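PDB 3LCY: titin from Homo sapiens, which is a giant muscle protein and probable serine/threonine kinase whose A-band immunoglobulin domains, two of which form this tandem, probably serve as structural modules of the filament. Local coordinates for residues P133-H139 / K174-S180. Numbering follows the deposited sequence.
Sequences PAMTWFH and KYKVQLS
V177 lies over one face of the W137 indole, its CB 3.7 Å from the centroid of the six-membered ring and almost on the ring normal, a CH-pi contact. H139 and Y175 form an offset stack, planes 17° apart and centroids 4.2 Å apart: Y175 OH sits over the centre of the imidazole, and H139 CD2 covers the phenol face near its rim. With CG anti to the backbone N (chi1 -177°), H139 lays its ring across Y175, while K174 O approaches the imidazole edge. H139 NE2 bonds to A172 O and Y175 OH to H171 O, which helps to hold the two rings in place. K176 CD packs 3.9 Å from F138 CD2, and K176 O lies at that ring's edge. Six backbone hydrogen bonds join the antiparallel strands, two each at A134-S180, T136-Q178 and F138-K176; Q178 N to T136 O (2.7 Å) is nearly straight at 170°. These are strands C and F of an I-set domain. The sheet side carrying W137, V177 and L179 turns into the sandwich, W137 packing on strands 121-130 and 158-163; that carrying T136, F138, K176 and Q178 is partly exposed. Apolar packing thus dominates around buried W137, V177 and L179, while the indole N-H of W137 is hydrogen-bonded to T159 OG1.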
loop_
_atom_site.group_PDB
_atom_site.type_symbol
_atom_site.label_atom_id
_atom_site.label_comp_id
_atom_site.label_asym_id
_atom_site.label_seq_id
_atom_site.Cartn_x
_atom_site.Cartn_y
_atom_site.Cartn_z
ATOM N N PRO A 133 -3.164 4.600 8.208
ATOM C CA PRO A 133 -3.811 5.465 9.191
ATOM C C PRO A 133 -4.710 4.798 10.205
ATOM O O PRO A 133 -5.215 3.711 9.978
ATOM C CB PRO A 133 -4.667 6.367 8.314
ATOM C CG PRO A 133 -5.050 5.502 7.188
ATOM C CD PRO A 133 -3.914 4.556 6.945
ATOM N N ALA A 134 -4.912 5.473 11.327
ATOM C CA ALA A 134 -5.792 4.956 12.341
ATOM C C ALA A 134 -7.149 5.160 11.693
ATOM O O ALA A 134 -7.448 6.238 11.198
ATOM C CB ALA A 134 -5.672 5.764 13.595
ATOM N N MET A 135 -7.971 4.125 11.696
ATOM C CA MET A 135 -9.280 4.189 11.082
ATOM C C MET A 135 -10.352 4.091 12.145
ATOM O O MET A 135 -10.268 3.261 13.041
ATOM C CB MET A 135 -9.418 3.085 10.034
ATOM C CG MET A 135 -8.478 3.270 8.852
ATOM S SD MET A 135 -8.385 1.904 7.685
ATOM C CE MET A 135 -7.116 0.893 8.410
ATOM N N THR A 136 -11.354 4.954 12.060
ATOM C CA THR A 136 -12.415 4.944 13.060
ATOM C C THR A 136 -13.801 5.140 12.445
ATOM O O THR A 136 -13.969 5.909 11.498
ATOM C CB THR A 136 -12.185 6.033 14.129
ATOM O OG1 THR A 136 -10.874 5.895 14.692
ATOM C CG2 THR A 136 -13.216 5.920 15.237
ATOM N N TRP A 137 -14.790 4.441 12.994
ATOM C CA TRP A 137 -16.174 4.586 12.559
ATOM C C TRP A 137 -17.047 5.131 13.683
ATOM O O TRP A 137 -16.895 4.747 14.843
ATOM C CB TRP A 137 -16.732 3.245 12.076
ATOM C CG TRP A 137 -16.294 2.869 10.694
ATOM C CD1 TRP A 137 -15.192 2.141 10.352
ATOM C CD2 TRP A 137 -16.953 3.196 9.466
ATOM N NE1 TRP A 137 -15.122 1.997 8.989
ATOM C CE2 TRP A 137 -16.194 2.637 8.420
ATOM C CE3 TRP A 137 -18.113 3.912 9.148
ATOM C CZ2 TRP A 137 -16.551 2.768 7.082
ATOM C CZ3 TRP A 137 -18.469 4.041 7.817
ATOM C CH2 TRP A 137 -17.690 3.471 6.801
ATOM N N PHE A 138 -17.960 6.030 13.333
ATOM C CA PHE A 138 -18.887 6.596 14.305
ATOM C C PHE A 138 -20.327 6.454 13.829
ATOM O O PHE A 138 -20.633 6.713 12.667
ATOM C CB PHE A 138 -18.599 8.084 14.531
ATOM C CG PHE A 138 -17.251 8.366 15.134
ATOM C CD1 PHE A 138 -17.096 8.460 16.509
ATOM C CD2 PHE A 138 -16.142 8.556 14.327
ATOM C CE1 PHE A 138 -15.857 8.728 17.067
ATOM C CE2 PHE A 138 -14.904 8.823 14.877
ATOM C CZ PHE A 138 -14.761 8.909 16.250
ATOM N N HIS A 139 -21.211 6.045 14.730
ATOM C CA HIS A 139 -22.637 6.164 14.474
ATOM C C HIS A 139 -23.187 7.211 15.428
ATOM O O HIS A 139 -23.370 6.949 16.617
ATOM C CB HIS A 139 -23.353 4.829 14.658
ATOM C CG HIS A 139 -24.813 4.881 14.332
ATOM N ND1 HIS A 139 -25.762 4.200 15.064
ATOM C CD2 HIS A 139 -25.488 5.533 13.356
ATOM C CE1 HIS A 139 -26.958 4.428 14.551
ATOM N NE2 HIS A 139 -26.819 5.235 13.514
ATOM N N LYS A 174 -26.695 9.126 10.510
ATOM C CA LYS A 174 -25.411 9.545 9.963
ATOM C C LYS A 174 -24.250 8.730 10.526
ATOM O O LYS A 174 -24.208 8.432 11.721
ATOM C CB LYS A 174 -25.172 11.034 10.224
ATOM C CG LYS A 174 -25.586 11.960 9.091
ATOM C CD LYS A 174 -27.081 12.224 9.090
ATOM C CE LYS A 174 -27.442 13.306 8.083
ATOM N NZ LYS A 174 -28.899 13.608 8.082
ATOM N N TYR A 175 -23.314 8.372 9.653
ATOM C CA TYR A 175 -22.104 7.666 10.055
ATOM C C TYR A 175 -20.879 8.463 9.633
ATOM O O TYR A 175 -20.870 9.074 8.565
ATOM C CB TYR A 175 -22.049 6.280 9.411
ATOM C CG TYR A 175 -22.989 5.265 10.016
ATOM C CD1 TYR A 175 -24.355 5.328 9.782
ATOM C CD2 TYR A 175 -22.507 4.230 10.808
ATOM C CE1 TYR A 175 -25.217 4.396 10.329
ATOM C CE2 TYR A 175 -23.360 3.294 11.360
ATOM C CZ TYR A 175 -24.715 3.381 11.115
ATOM O OH TYR A 175 -25.568 2.451 11.661
ATOM N N LYS A 176 -19.846 8.464 10.468
ATOM C CA LYS A 176 -18.594 9.120 10.106
ATOM C C LYS A 176 -17.433 8.134 10.080
ATOM O O LYS A 176 -17.174 7.438 11.064
ATOM C CB LYS A 176 -18.260 10.270 11.062
ATOM C CG LYS A 176 -16.959 10.983 10.697
ATOM C CD LYS A 176 -16.292 11.638 11.897
ATOM C CE LYS A 176 -17.040 12.876 12.356
ATOM N NZ LYS A 176 -16.320 13.566 13.467
ATOM N N VAL A 177 -16.739 8.077 8.951
ATOM C CA VAL A 177 -15.515 7.297 8.848
ATOM C C VAL A 177 -14.319 8.241 8.892
ATOM O O VAL A 177 -14.243 9.198 8.120
ATOM C CB VAL A 177 -15.481 6.455 7.561
ATOM C CG1 VAL A 177 -15.775 7.324 6.349
ATOM C CG2 VAL A 177 -14.135 5.763 7.423
ATOM N N GLN A 178 -13.399 7.986 9.810
ATOM C CA GLN A 178 -12.233 8.834 9.977
ATOM C C GLN A 178 -10.908 8.130 9.748
ATOM O O GLN A 178 -10.680 7.041 10.249
ATOM C CB GLN A 178 -12.258 9.433 11.377
ATOM C CG GLN A 178 -11.485 10.714 11.524
ATOM C CD GLN A 178 -11.860 11.453 12.777
ATOM O OE1 GLN A 178 -11.712 10.940 13.879
ATOM N NE2 GLN A 178 -12.358 12.666 12.617
ATOM N N LEU A 179 -10.036 8.777 8.990
ATOM C CA LEU A 179 -8.722 8.243 8.695
ATOM C C LEU A 179 -7.665 9.225 9.169
ATOM O O LEU A 179 -7.726 10.399 8.848
ATOM C CB LEU A 179 -8.572 8.007 7.195
ATOM C CG LEU A 179 -9.284 6.799 6.592
ATOM C CD1 LEU A 179 -10.636 6.614 7.215
ATOM C CD2 LEU A 179 -9.426 6.968 5.102
ATOM N N SER A 180 -6.689 8.752 9.930
ATOM C CA SER A 180 -5.643 9.652 10.396
ATOM C C SER A 180 -4.239 9.081 10.529
ATOM O O SER A 180 -4.057 7.962 10.979
ATOM C CB SER A 180 -6.014 10.219 11.774
ATOM O OG SER A 180 -7.264 10.867 11.775
#